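Local atomic coordinates of protein HRI1 (Saccharomyces cerevisiae, PDB entry 3RBY), a protein that is of unknown, non-essential function but interacts with the kinase HRR25 and may also interact with SEC72, and is found in cytoplasm and nucleus. Residues L6-F11 against P17-F22; S35-V40 against F126-Q131; F22-V27 against F194-E199; V141-S144 against K149-S152. All blocks are in the same frame, centred on the assembly; numbering follows the deposited sequence.

Interaction 1. Residues L6-F11 against P17-F22; sequences LKRLLF and PNERTF
F11 and N18 form a single antiparallel bridge, a hydrogen-bonded pair that ties the end of strand 4-12 to the loop following it. The two segments run in roughly opposed directions, 146° apart end to end, within a connection that leads to strand 24-27, the next strand of the antiparallel sheet. F11 N gives a straight bond of 3.0 Å to N18 O, nearly in line with the carbonyl, and N18 N returns one of 3.2 Å to F11 O. Next to this bridge, L10 CD1 packs on P17 CB at 3.8 Å. Beyond it the loop bears in with E19, whose carboxylate faces the buried guanidinium of R8 in a salt bridge as modelled, though R8 NH1 is less surely placed. With that caution, OE1 lies over one face of the guanidinium and the two planes are 49° apart. The other carboxylate oxygen serves the loop itself: E19 OE2 takes T21 N on its anti lone pair at 3.0 Å and T21 OG1 from above the carboxylate plane. R8 has a second acidic partner in E52 of strand 51-57. With CG anti to the backbone N (chi1 -167°) and a bend at chi2, K7 brings its amine back to R8 O at 2.9 Å. One water accepts from K7 NZ at 2.7 Å and lies 2.9 Å from T21 O.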
loop_
_atom_site.group_PDB
_atom_site.type_symbol
_atom_site.label_atom_id
_atom_site.label_comp_id
_atom_site.label_asym_id
_atom_site.label_seq_id
_atom_site.Cartn_x
_atom_site.Cartn_y
_atom_site.Cartn_z
ATOM N N LEU A 6 7.051 3.716 7.573
ATOM C CA LEU A 6 6.372 3.858 6.280
ATOM C C LEU A 6 7.020 3.081 5.124
ATOM O O LEU A 6 8.245 3.060 4.973
ATOM C CB LEU A 6 6.217 5.330 5.909
ATOM C CG LEU A 6 5.491 6.081 7.030
ATOM C CD1 LEU A 6 6.517 6.752 7.920
ATOM C CD2 LEU A 6 4.494 7.105 6.481
ATOM N N LYS A 7 6.174 2.450 4.312
ATOM C CA LYS A 7 6.612 1.684 3.154
ATOM C C LYS A 7 6.330 2.535 1.921
ATOM O O LYS A 7 5.203 3.027 1.751
ATOM C CB LYS A 7 5.842 0.373 3.087
ATOM C CG LYS A 7 6.421 -0.651 2.126
ATOM C CD LYS A 7 5.858 -0.504 0.711
ATOM C CE LYS A 7 6.694 -1.341 -0.279
ATOM N NZ LYS A 7 6.214 -1.231 -1.693
ATOM N N ARG A 8 7.341 2.767 1.084
ATOM C CA ARG A 8 7.098 3.602 -0.088
ATOM C C ARG A 8 6.346 2.804 -1.150
ATOM O O ARG A 8 6.690 1.650 -1.415
ATOM C CB ARG A 8 8.388 4.193 -0.665
ATOM C CG ARG A 8 8.087 5.188 -1.767
ATOM C CD ARG A 8 9.190 6.199 -2.014
ATOM N NE ARG A 8 10.434 5.609 -2.510
ATOM C CZ ARG A 8 10.612 5.189 -3.752
ATOM N NH1 ARG A 8 9.605 5.269 -4.608
ATOM N NH2 ARG A 8 11.774 4.670 -4.143
ATOM N N LEU A 9 5.323 3.436 -1.736
ATOM C CA LEU A 9 4.431 2.815 -2.724
ATOM C C LEU A 9 4.764 3.240 -4.146
ATOM O O LEU A 9 4.541 2.480 -5.090
ATOM C CB LEU A 9 2.973 3.187 -2.445
ATOM C CG LEU A 9 2.414 2.710 -1.108
ATOM C CD1 LEU A 9 1.023 3.316 -0.848
ATOM C CD2 LEU A 9 2.386 1.181 -1.067
ATOM N N LEU A 10 5.257 4.468 -4.300
ATOM C CA LEU A 10 5.716 4.934 -5.601
ATOM C C LEU A 10 6.604 6.151 -5.481
ATOM O O LEU A 10 6.496 6.917 -4.517
ATOM C CB LEU A 10 4.546 5.223 -6.556
ATOM C CG LEU A 10 3.774 6.534 -6.427
ATOM C CD1 LEU A 10 4.529 7.697 -7.089
ATOM C CD2 LEU A 10 2.402 6.380 -7.060
ATOM N N PHE A 11 7.472 6.304 -6.477
ATOM C CA PHE A 11 8.336 7.463 -6.671
ATOM C C PHE A 11 8.002 8.021 -8.061
ATOM O O PHE A 11 7.851 7.254 -9.020
ATOM C CB PHE A 11 9.802 7.010 -6.648
ATOM C CG PHE A 11 10.797 8.139 -6.614
ATOM C CD1 PHE A 11 10.422 9.406 -6.188
ATOM C CD2 PHE A 11 12.108 7.934 -7.013
ATOM C CE1 PHE A 11 11.339 10.450 -6.165
ATOM C CE2 PHE A 11 13.034 8.977 -6.987
ATOM C CZ PHE A 11 12.643 10.236 -6.564
ATOM N N PRO A 17 5.072 7.391 -12.871
ATOM C CA PRO A 17 5.477 6.818 -11.581
ATOM C C PRO A 17 5.967 5.384 -11.755
ATOM O O PRO A 17 5.705 4.752 -12.783
ATOM C CB PRO A 17 4.186 6.855 -10.761
ATOM C CG PRO A 17 3.083 6.782 -11.803
ATOM C CD PRO A 17 3.609 7.512 -13.011
ATOM N N ASN A 18 6.698 4.893 -10.761
ATOM C CA ASN A 18 7.177 3.517 -10.735
ATOM C C ASN A 18 7.626 3.229 -9.310
ATOM O O ASN A 18 7.662 4.133 -8.473
ATOM C CB ASN A 18 8.363 3.346 -11.685
ATOM C CG ASN A 18 8.708 1.879 -11.948
ATOM O OD1 ASN A 18 9.738 1.580 -12.562
ATOM N ND2 ASN A 18 7.850 0.960 -11.495
ATOM N N GLU A 19 7.970 1.984 -9.017
ATOM C CA GLU A 19 8.541 1.683 -7.712
ATOM C C GLU A 19 9.526 0.533 -7.867
ATOM O O GLU A 19 9.119 -0.634 -7.914
ATOM C CB GLU A 19 7.450 1.360 -6.669
ATOM C CG GLU A 19 7.987 1.010 -5.282
ATOM C CD GLU A 19 8.904 2.101 -4.740
ATOM O OE1 GLU A 19 8.382 3.090 -4.176
ATOM O OE2 GLU A 19 10.141 1.982 -4.905
ATOM N N ARG A 20 10.821 0.866 -7.938
ATOM C CA ARG A 20 11.860 -0.149 -8.157
ATOM C C ARG A 20 12.478 -0.674 -6.858
ATOM O O ARG A 20 13.361 -1.549 -6.884
ATOM C CB ARG A 20 12.966 0.376 -9.108
ATOM C CG ARG A 20 12.490 0.694 -10.550
ATOM C CD ARG A 20 13.658 0.746 -11.577
ATOM N NE ARG A 20 14.467 -0.478 -11.521
ATOM C CZ ARG A 20 15.768 -0.506 -11.227
ATOM N NH1 ARG A 20 16.418 -1.667 -11.162
ATOM N NH2 ARG A 20 16.423 0.628 -11.006
ATOM N N THR A 21 12.012 -0.161 -5.719
ATOM C CA THR A 21 12.651 -0.470 -4.433
ATOM C C THR A 21 11.713 -1.147 -3.442
ATOM O O THR A 21 10.482 -1.119 -3.621
ATOM C CB THR A 21 13.106 0.814 -3.731
ATOM O OG1 THR A 21 11.954 1.512 -3.242
ATOM C CG2 THR A 21 13.859 1.731 -4.683
ATOM N N PHE A 22 12.289 -1.614 -2.339
ATOM C CA PHE A 22 11.539 -2.057 -1.172
ATOM C C PHE A 22 11.898 -1.086 -0.041
ATOM O O PHE A 22 12.552 -1.464 0.932
ATOM C CB PHE A 22 11.917 -3.486 -0.792
ATOM C CG PHE A 22 11.242 -3.982 0.454
ATOM C CD1 PHE A 22 11.683 -5.131 1.088
ATOM C CD2 PHE A 22 10.165 -3.297 0.993
ATOM C CE1 PHE A 22 11.063 -5.589 2.235
ATOM C CE2 PHE A 22 9.541 -3.750 2.140
ATOM C CZ PHE A 22 9.990 -4.897 2.762
HETATM O O HOH W 1 8.329 -2.694 -2.612
HETATM O O HOH W 2 9.161 0.415 -1.895
#

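Interaction 2. Residues S35-V40 against F126-Q131; sequences SLRPFV and FREMWQ. Unlike the reference sequence in segment 126-131: M129 (reference Leu).
R37 and E128 reach toward each other from the short strand segments 35-38 and 126-131, which cross at 107° with their axes 13.4 Å apart at closest approach, so that side chains alone span the distance. R37 NH1 meets E128 OE2 at 2.8 Å in a salt bridge whose hydrogen bond is weak, bent to 119° at the hydrogen, with the guanidinium and carboxylate planes 74° apart. A water completes the link, accepting from R37 NH1 and donating at 2.6 Å to E128 OE1, close to E110 OE1, whose like charge would probably make the counter-charge matter more. The other two nitrogens of R37 both grip one atom side-on: NE at 3.0 Å and NH2 at 3.1 Å from S35 OG, which lies in the guanidinium plane and is also hydrogen-bonded to S25 OG. This pair of bonds fixes the rotation of the guanidinium. R37 NH2 also sits in the plane of the W130 indole, at its edge, 3.5 Å from CH2, while W130 NE1 is satisfied by E110 and the ring stacks with W100. A leucine in place of R37 would probably leave the E128 carboxylate without this buried counter-charge and S35 OG without two of its donors. Such a chain of buried polar groups joins two strands of the antiparallel sheet with strands 4-12 and 24-27 between them, across the interior of the curved, barrel-like β-structure.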
loop_
_atom_site.group_PDB
_atom_site.type_symbol
_atom_site.label_atom_id
_atom_site.label_comp_id
_atom_site.label_asym_id
_atom_site.label_seq_id
_atom_site.Cartn_x
_atom_site.Cartn_y
_atom_site.Cartn_z
ATOM N N SER A 35 16.162 5.935 6.106
ATOM C CA SER A 35 15.407 5.438 4.969
ATOM C C SER A 35 16.317 4.600 4.068
ATOM O O SER A 35 17.240 5.139 3.451
ATOM C CB SER A 35 14.776 6.600 4.184
ATOM O OG SER A 35 13.881 6.135 3.184
ATOM N N LEU A 36 16.078 3.283 4.018
ATOM C CA LEU A 36 16.868 2.373 3.176
ATOM C C LEU A 36 16.053 2.032 1.936
ATOM O O LEU A 36 14.861 1.709 2.045
ATOM C CB LEU A 36 17.255 1.103 3.936
ATOM C CG LEU A 36 18.075 1.376 5.199
ATOM C CD1 LEU A 36 18.488 0.075 5.904
ATOM C CD2 LEU A 36 19.299 2.232 4.855
ATOM N N ARG A 37 16.673 2.131 0.756
ATOM C CA ARG A 37 15.923 1.974 -0.504
ATOM C C ARG A 37 16.522 0.922 -1.446
ATOM O O ARG A 37 16.837 1.211 -2.602
ATOM C CB ARG A 37 15.752 3.340 -1.187
ATOM C CG ARG A 37 15.297 4.430 -0.168
ATOM C CD ARG A 37 14.728 5.717 -0.782
ATOM N NE ARG A 37 14.078 6.510 0.259
ATOM C CZ ARG A 37 13.404 7.643 0.075
ATOM N NH1 ARG A 37 13.278 8.168 -1.135
ATOM N NH2 ARG A 37 12.840 8.250 1.120
ATOM N N PRO A 38 16.657 -0.318 -0.954
ATOM C CA PRO A 38 17.259 -1.387 -1.769
ATOM C C PRO A 38 16.399 -1.658 -2.997
ATOM O O PRO A 38 15.176 -1.664 -2.870
ATOM C CB PRO A 38 17.232 -2.599 -0.828
ATOM C CG PRO A 38 16.061 -2.329 0.082
ATOM C CD PRO A 38 15.995 -0.835 0.257
ATOM N N PHE A 39 17.010 -1.848 -4.166
ATOM C CA PHE A 39 16.258 -2.293 -5.347
ATOM C C PHE A 39 15.692 -3.689 -5.127
ATOM O O PHE A 39 16.300 -4.503 -4.411
ATOM C CB PHE A 39 17.167 -2.352 -6.572
ATOM C CG PHE A 39 17.661 -1.022 -7.026
ATOM C CD1 PHE A 39 19.015 -0.718 -6.979
ATOM C CD2 PHE A 39 16.769 -0.070 -7.505
ATOM C CE1 PHE A 39 19.465 0.523 -7.420
ATOM C CE2 PHE A 39 17.201 1.165 -7.935
ATOM C CZ PHE A 39 18.547 1.470 -7.899
ATOM N N VAL A 40 14.547 -3.977 -5.747
ATOM C CA VAL A 40 13.963 -5.322 -5.661
ATOM C C VAL A 40 14.615 -6.242 -6.688
ATOM O O VAL A 40 14.983 -7.391 -6.376
ATOM C CB VAL A 40 12.449 -5.318 -5.891
ATOM C CG1 VAL A 40 11.930 -6.743 -5.910
ATOM C CG2 VAL A 40 11.745 -4.500 -4.796
ATOM N N PHE A 126 9.234 16.314 -7.402
ATOM C CA PHE A 126 9.015 14.882 -7.211
ATOM C C PHE A 126 7.799 14.615 -6.339
ATOM O O PHE A 126 7.310 15.507 -5.618
ATOM C CB PHE A 126 10.245 14.207 -6.583
ATOM C CG PHE A 126 10.502 14.612 -5.152
ATOM C CD1 PHE A 126 11.324 15.699 -4.854
ATOM C CD2 PHE A 126 9.930 13.901 -4.103
ATOM C CE1 PHE A 126 11.563 16.076 -3.528
ATOM C CE2 PHE A 126 10.164 14.267 -2.778
ATOM C CZ PHE A 126 10.980 15.355 -2.490
ATOM N N ARG A 127 7.314 13.379 -6.413
ATOM C CA ARG A 127 6.261 12.925 -5.521
ATOM C C ARG A 127 6.504 11.495 -5.076
ATOM O O ARG A 127 6.931 10.647 -5.852
ATOM C CB ARG A 127 4.868 13.053 -6.142
ATOM C CG ARG A 127 3.842 12.157 -5.452
ATOM C CD ARG A 127 2.418 12.518 -5.822
ATOM N NE ARG A 127 2.313 12.941 -7.211
ATOM C CZ ARG A 127 1.679 14.040 -7.594
ATOM N NH1 ARG A 127 1.631 14.369 -8.878
ATOM N NH2 ARG A 127 1.085 14.806 -6.685
ATOM N N GLU A 128 6.225 11.242 -3.807
ATOM C CA GLU A 128 6.351 9.911 -3.258
ATOM C C GLU A 128 5.119 9.605 -2.455
ATOM O O GLU A 128 4.661 10.439 -1.678
ATOM C CB GLU A 128 7.598 9.810 -2.386
ATOM C CG GLU A 128 8.836 9.627 -3.216
ATOM C CD GLU A 128 10.101 9.896 -2.450
ATOM O OE1 GLU A 128 10.473 11.083 -2.355
ATOM O OE2 GLU A 128 10.725 8.934 -1.950
ATOM N N MET A 129 4.578 8.409 -2.654
ATOM C CA MET A 129 3.424 7.970 -1.893
ATOM C C MET A 129 3.859 6.983 -0.822
ATOM O O MET A 129 4.633 6.052 -1.094
ATOM C CB MET A 129 2.393 7.350 -2.825
ATOM C CG MET A 129 0.977 7.868 -2.615
ATOM S SD MET A 129 0.882 9.653 -2.772
ATOM C CE MET A 129 1.859 9.832 -4.230
ATOM N N TRP A 130 3.353 7.192 0.394
ATOM C CA TRP A 130 3.775 6.401 1.545
ATOM C C TRP A 130 2.635 5.696 2.249
ATOM O O TRP A 130 1.586 6.295 2.521
ATOM C CB TRP A 130 4.518 7.263 2.581
ATOM C CG TRP A 130 5.775 7.848 2.057
ATOM C CD1 TRP A 130 5.920 9.065 1.449
ATOM C CD2 TRP A 130 7.074 7.238 2.055
ATOM N NE1 TRP A 130 7.233 9.255 1.083
ATOM C CE2 TRP A 130 7.963 8.151 1.437
ATOM C CE3 TRP A 130 7.576 6.018 2.522
ATOM C CZ2 TRP A 130 9.322 7.879 1.276
ATOM C CZ3 TRP A 130 8.919 5.746 2.357
ATOM C CH2 TRP A 130 9.782 6.676 1.746
ATOM N N GLN A 131 2.891 4.429 2.576
ATOM C CA GLN A 131 1.956 3.610 3.312
ATOM C C GLN A 131 2.435 3.395 4.760
ATOM O O GLN A 131 3.444 2.722 4.996
ATOM C CB GLN A 131 1.794 2.253 2.625
ATOM C CG GLN A 131 0.903 1.310 3.424
ATOM C CD GLN A 131 -0.545 1.764 3.422
ATOM O OE1 GLN A 131 -1.223 1.677 2.388
ATOM N NE2 GLN A 131 -1.026 2.266 4.566
HETATM O O HOH W 3 12.708 11.215 -1.091
#

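Interaction 3. Residues F22-V27 against F194-E199; sequences FTLSSV and FIRLLE
R196 reaches from strand 192-199 to the carbonyl and ring of F22 and to the L24 side chain. Beyond CB the chain bends at chi2 and again at chi3, which brings the guanidinium up against both the F22 ring and the L24 side chain. At the second bend CD passes 3.9 Å from L24 CD1, and NE stays close to the same methyl. The contact bridges the two antiparallel sheets of this β-rich fold, since strand 24-27 belongs to one and strand 192-199 to the other. CZ stands 4.5 Å from the centroid of the F22 ring, only 12° off its normal, a cation-pi arrangement in which the planes are nevertheless inclined by 56°. NH1 is the nitrogen nearest the ring, above the face but shifted toward the rim, 3.5 Å from F22 CD1. That same nitrogen donates to F22 O at 2.5 Å, a very short distance, with an N-H...O angle of 134°. L24 CG lies over a face of the guanidinium. NH2, the remaining tip, comes within 3.6 Å of L24 CB and is hydrogen-bonded to Q178 OE1 on strand 176-183, whose NE2 in turn donates to L24 O.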
loop_
_atom_site.group_PDB
_atom_site.type_symbol
_atom_site.label_atom_id
_atom_site.label_comp_id
_atom_site.label_asym_id
_atom_site.label_seq_id
_atom_site.Cartn_x
_atom_site.Cartn_y
_atom_site.Cartn_z
ATOM N N PHE A 22 12.289 -1.614 -2.339
ATOM C CA PHE A 22 11.539 -2.057 -1.172
ATOM C C PHE A 22 11.898 -1.086 -0.041
ATOM O O PHE A 22 12.552 -1.464 0.932
ATOM C CB PHE A 22 11.917 -3.486 -0.792
ATOM C CG PHE A 22 11.242 -3.982 0.454
ATOM C CD1 PHE A 22 11.683 -5.131 1.088
ATOM C CD2 PHE A 22 10.165 -3.297 0.993
ATOM C CE1 PHE A 22 11.063 -5.589 2.235
ATOM C CE2 PHE A 22 9.541 -3.750 2.140
ATOM C CZ PHE A 22 9.990 -4.897 2.762
ATOM N N THR A 23 11.477 0.170 -0.189
ATOM C CA THR A 23 11.845 1.243 0.708
ATOM C C THR A 23 10.985 1.274 1.982
ATOM O O THR A 23 9.744 1.230 1.931
ATOM C CB THR A 23 11.736 2.592 -0.005
ATOM O OG1 THR A 23 12.763 2.672 -0.991
ATOM C CG2 THR A 23 11.883 3.769 0.997
ATOM N N LEU A 24 11.661 1.377 3.121
ATOM C CA LEU A 24 11.012 1.579 4.405
ATOM C C LEU A 24 11.669 2.798 5.042
ATOM O O LEU A 24 12.905 2.895 5.069
ATOM C CB LEU A 24 11.204 0.354 5.314
ATOM C CG LEU A 24 10.340 -0.897 5.080
ATOM C CD1 LEU A 24 10.692 -2.017 6.039
ATOM C CD2 LEU A 24 8.859 -0.582 5.207
ATOM N N SER A 25 10.860 3.728 5.547
ATOM C CA SER A 25 11.388 4.830 6.360
ATOM C C SER A 25 10.995 4.651 7.819
ATOM O O SER A 25 9.813 4.480 8.138
ATOM C CB SER A 25 10.907 6.183 5.844
ATOM O OG SER A 25 11.452 6.480 4.560
ATOM N N SER A 26 11.996 4.670 8.700
ATOM C CA SER A 26 11.759 4.575 10.133
ATOM C C SER A 26 11.896 5.945 10.799
ATOM O O SER A 26 12.953 6.593 10.711
ATOM C CB SER A 26 12.744 3.598 10.790
ATOM O OG SER A 26 12.808 2.368 10.095
ATOM N N VAL A 27 10.838 6.379 11.482
ATOM C CA VAL A 27 10.921 7.603 12.270
ATOM C C VAL A 27 10.657 7.271 13.737
ATOM O O VAL A 27 9.549 6.866 14.105
ATOM C CB VAL A 27 9.945 8.676 11.765
ATOM C CG1 VAL A 27 10.117 9.974 12.574
ATOM C CG2 VAL A 27 10.176 8.944 10.278
ATOM N N PHE A 194 24.824 -1.395 5.847
ATOM C CA PHE A 194 23.413 -1.241 6.185
ATOM C C PHE A 194 22.858 -2.569 6.654
ATOM O O PHE A 194 23.333 -3.628 6.248
ATOM C CB PHE A 194 22.586 -0.785 4.983
ATOM C CG PHE A 194 23.084 0.474 4.335
ATOM C CD1 PHE A 194 22.860 1.718 4.923
ATOM C CD2 PHE A 194 23.769 0.418 3.121
ATOM C CE1 PHE A 194 23.321 2.891 4.316
ATOM C CE2 PHE A 194 24.232 1.581 2.505
ATOM C CZ PHE A 194 24.009 2.823 3.103
ATOM N N ILE A 195 21.843 -2.518 7.500
ATOM C CA ILE A 195 21.108 -3.720 7.835
ATOM C C ILE A 195 19.626 -3.411 7.951
ATOM O O ILE A 195 19.230 -2.299 8.351
ATOM C CB ILE A 195 21.584 -4.321 9.148
ATOM C CG1 ILE A 195 21.481 -3.273 10.251
ATOM C CG2 ILE A 195 23.019 -4.803 9.012
ATOM C CD1 ILE A 195 21.399 -3.872 11.645
ATOM N N ARG A 196 18.821 -4.392 7.562
ATOM C CA ARG A 196 17.401 -4.384 7.831
ATOM C C ARG A 196 17.145 -5.704 8.527
ATOM O O ARG A 196 17.398 -6.772 7.965
ATOM C CB ARG A 196 16.597 -4.297 6.545
ATOM C CG ARG A 196 15.685 -3.102 6.492
ATOM C CD ARG A 196 14.293 -3.488 6.086
ATOM N NE ARG A 196 14.165 -3.624 4.647
ATOM C CZ ARG A 196 14.075 -2.622 3.767
ATOM N NH1 ARG A 196 13.942 -2.911 2.482
ATOM N NH2 ARG A 196 14.117 -1.350 4.137
ATOM N N LEU A 197 16.701 -5.625 9.771
ATOM C CA LEU A 197 16.577 -6.805 10.602
ATOM C C LEU A 197 15.126 -6.913 11.038
ATOM O O LEU A 197 14.488 -5.895 11.312
ATOM C CB LEU A 197 17.456 -6.639 11.835
ATOM C CG LEU A 197 18.613 -7.580 12.140
ATOM C CD1 LEU A 197 19.116 -7.238 13.530
ATOM C CD2 LEU A 197 18.198 -9.055 12.060
ATOM N N LEU A 198 14.603 -8.136 11.103
ATOM C CA LEU A 198 13.226 -8.341 11.522
ATOM C C LEU A 198 13.182 -9.362 12.644
ATOM O O LEU A 198 13.692 -10.482 12.492
ATOM C CB LEU A 198 12.369 -8.803 10.335
ATOM C CG LEU A 198 10.880 -9.118 10.558
ATOM C CD1 LEU A 198 10.098 -7.867 10.933
ATOM C CD2 LEU A 198 10.279 -9.768 9.300
ATOM N N GLU A 199 12.600 -8.976 13.778
ATOM C CA GLU A 199 12.350 -9.935 14.854
ATOM C C GLU A 199 10.997 -10.603 14.612
ATOM O O GLU A 199 9.943 -9.973 14.743
ATOM C CB GLU A 199 12.399 -9.289 16.242
ATOM C CG GLU A 199 11.902 -10.234 17.348
ATOM C CD GLU A 199 11.975 -9.630 18.753
ATOM O OE1 GLU A 199 11.067 -9.902 19.583
ATOM O OE2 GLU A 199 12.949 -8.892 19.032
#

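Interaction 4. Residues V141-S144 against K149-S152; sequences VIVS and KFSS
V143 and F150 face each other within the long loop between strands 124-132 and 156-161, where the backbones come closest at S144 and F150, with CA atoms 6.5 Å apart, and no hydrogen bond joins the two segments. Both segments are irregular parts of this one loop of a β-rich fold, and a CH-pi contact joins them near the surface. V143 CG2 stands over the centre of the F150 ring, 3.5 Å from its centroid and 9° off the normal, with CE2 its nearest ring atom. The second methyl, CG1, rests against the root of the ring, 3.7 Å from F150 CG, so both branches of the valine lie against the phenylalanine. A chi1 of 179° sends the F150 ring away from its own amide nitrogen, out to where V143 CG2 lies over its face. On the other face, S152 N stands 4.3 Å above the ring plane, toward the rim. Exchanging F150 for serine would probably strip V143 of the face its methyls rest on and let this part of the loop move apart. S144, a phosphorylation site unmodified here, has its OG bonded to E148 O and 3.6 Å from F150 CB.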
loop_
_atom_site.group_PDB
_atom_site.type_symbol
_atom_site.label_atom_id
_atom_site.label_comp_id
_atom_site.label_asym_id
_atom_site.label_seq_id
_atom_site.Cartn_x
_atom_site.Cartn_y
_atom_site.Cartn_z
ATOM N N VAL A 141 1.573 -4.952 7.293
ATOM C CA VAL A 141 0.133 -4.738 7.395
ATOM C C VAL A 141 -0.226 -3.257 7.341
ATOM O O VAL A 141 0.346 -2.440 8.061
ATOM C CB VAL A 141 -0.449 -5.358 8.680
ATOM C CG1 VAL A 141 0.591 -6.225 9.370
ATOM C CG2 VAL A 141 -0.955 -4.270 9.612
ATOM N N ILE A 142 -1.182 -2.921 6.482
ATOM C CA ILE A 142 -1.626 -1.542 6.318
ATOM C C ILE A 142 -2.344 -1.037 7.565
ATOM O O ILE A 142 -3.096 -1.774 8.200
ATOM C CB ILE A 142 -2.556 -1.395 5.100
ATOM C CG1 ILE A 142 -1.745 -1.436 3.804
ATOM C CG2 ILE A 142 -3.357 -0.106 5.194
ATOM C CD1 ILE A 142 -2.493 -2.033 2.634
ATOM N N VAL A 143 -2.105 0.223 7.909
ATOM C CA VAL A 143 -2.709 0.822 9.094
ATOM C C VAL A 143 -3.788 1.800 8.646
ATOM O O VAL A 143 -3.562 2.563 7.704
ATOM C CB VAL A 143 -1.630 1.588 9.905
ATOM C CG1 VAL A 143 -2.193 2.854 10.547
ATOM C CG2 VAL A 143 -0.975 0.682 10.939
ATOM N N SER A 144 -4.951 1.782 9.298
ATOM C CA SER A 144 -5.994 2.785 9.033
ATOM C C SER A 144 -6.350 2.993 7.552
ATOM O O SER A 144 -6.205 4.108 7.033
ATOM C CB SER A 144 -5.584 4.151 9.615
ATOM O OG SER A 144 -5.319 4.066 11.002
ATOM N N LYS A 149 -8.759 4.567 14.227
ATOM C CA LYS A 149 -7.753 4.962 15.215
ATOM C C LYS A 149 -6.639 3.913 15.246
ATOM O O LYS A 149 -6.908 2.712 15.322
ATOM C CB LYS A 149 -8.372 5.064 16.624
ATOM C CG LYS A 149 -9.879 4.768 16.689
ATOM C CD LYS A 149 -10.203 3.323 16.286
ATOM C CE LYS A 149 -11.509 3.258 15.478
ATOM N NZ LYS A 149 -11.740 1.908 14.856
ATOM N N PHE A 150 -5.388 4.348 15.165
ATOM C CA PHE A 150 -4.292 3.399 15.315
ATOM C C PHE A 150 -3.382 3.791 16.462
ATOM O O PHE A 150 -2.884 4.919 16.521
ATOM C CB PHE A 150 -3.468 3.274 14.037
ATOM C CG PHE A 150 -2.311 2.330 14.170
ATOM C CD1 PHE A 150 -1.012 2.812 14.244
ATOM C CD2 PHE A 150 -2.521 0.958 14.253
ATOM C CE1 PHE A 150 0.067 1.942 14.390
ATOM C CE2 PHE A 150 -1.443 0.078 14.399
ATOM C CZ PHE A 150 -0.149 0.571 14.470
ATOM N N SER A 151 -3.163 2.851 17.369
ATOM C CA SER A 151 -2.208 3.047 18.449
ATOM C C SER A 151 -1.236 1.885 18.446
ATOM O O SER A 151 -1.628 0.735 18.206
ATOM C CB SER A 151 -2.927 3.115 19.796
ATOM O OG SER A 151 -3.471 1.849 20.161
ATOM N N SER A 152 0.039 2.170 18.683
ATOM C CA SER A 152 1.015 1.089 18.785
ATOM C C SER A 152 1.758 1.171 20.110
ATOM O O SER A 152 2.256 2.237 20.496
ATOM C CB SER A 152 2.000 1.108 17.607
ATOM O OG SER A 152 2.416 -0.211 17.282
#

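Interactions 1 and 2, and the first segment of interaction 3, lie in the large antiparallel sheet, where strands 124-132, 4-12, 24-27 and 33-38 are successive neighbours. The centres of interactions 1 and 2 are about 4 Å apart, joined by backbone bonds. Interaction 3, about 14 and 12 Å from interactions 1 and 2 between centres, shares F22 with the former and carries the network to the second sheet. Along the chain interaction 1 closes first, while interactions 2 and 4 fall between the segments of interaction 3. Interaction 4 sits in a peripheral loop, about 20 Å from interactions 1 and 2. All four reach the second subunit, interaction 3 through F22 alone, so the dimer interface borders both sheet and loop.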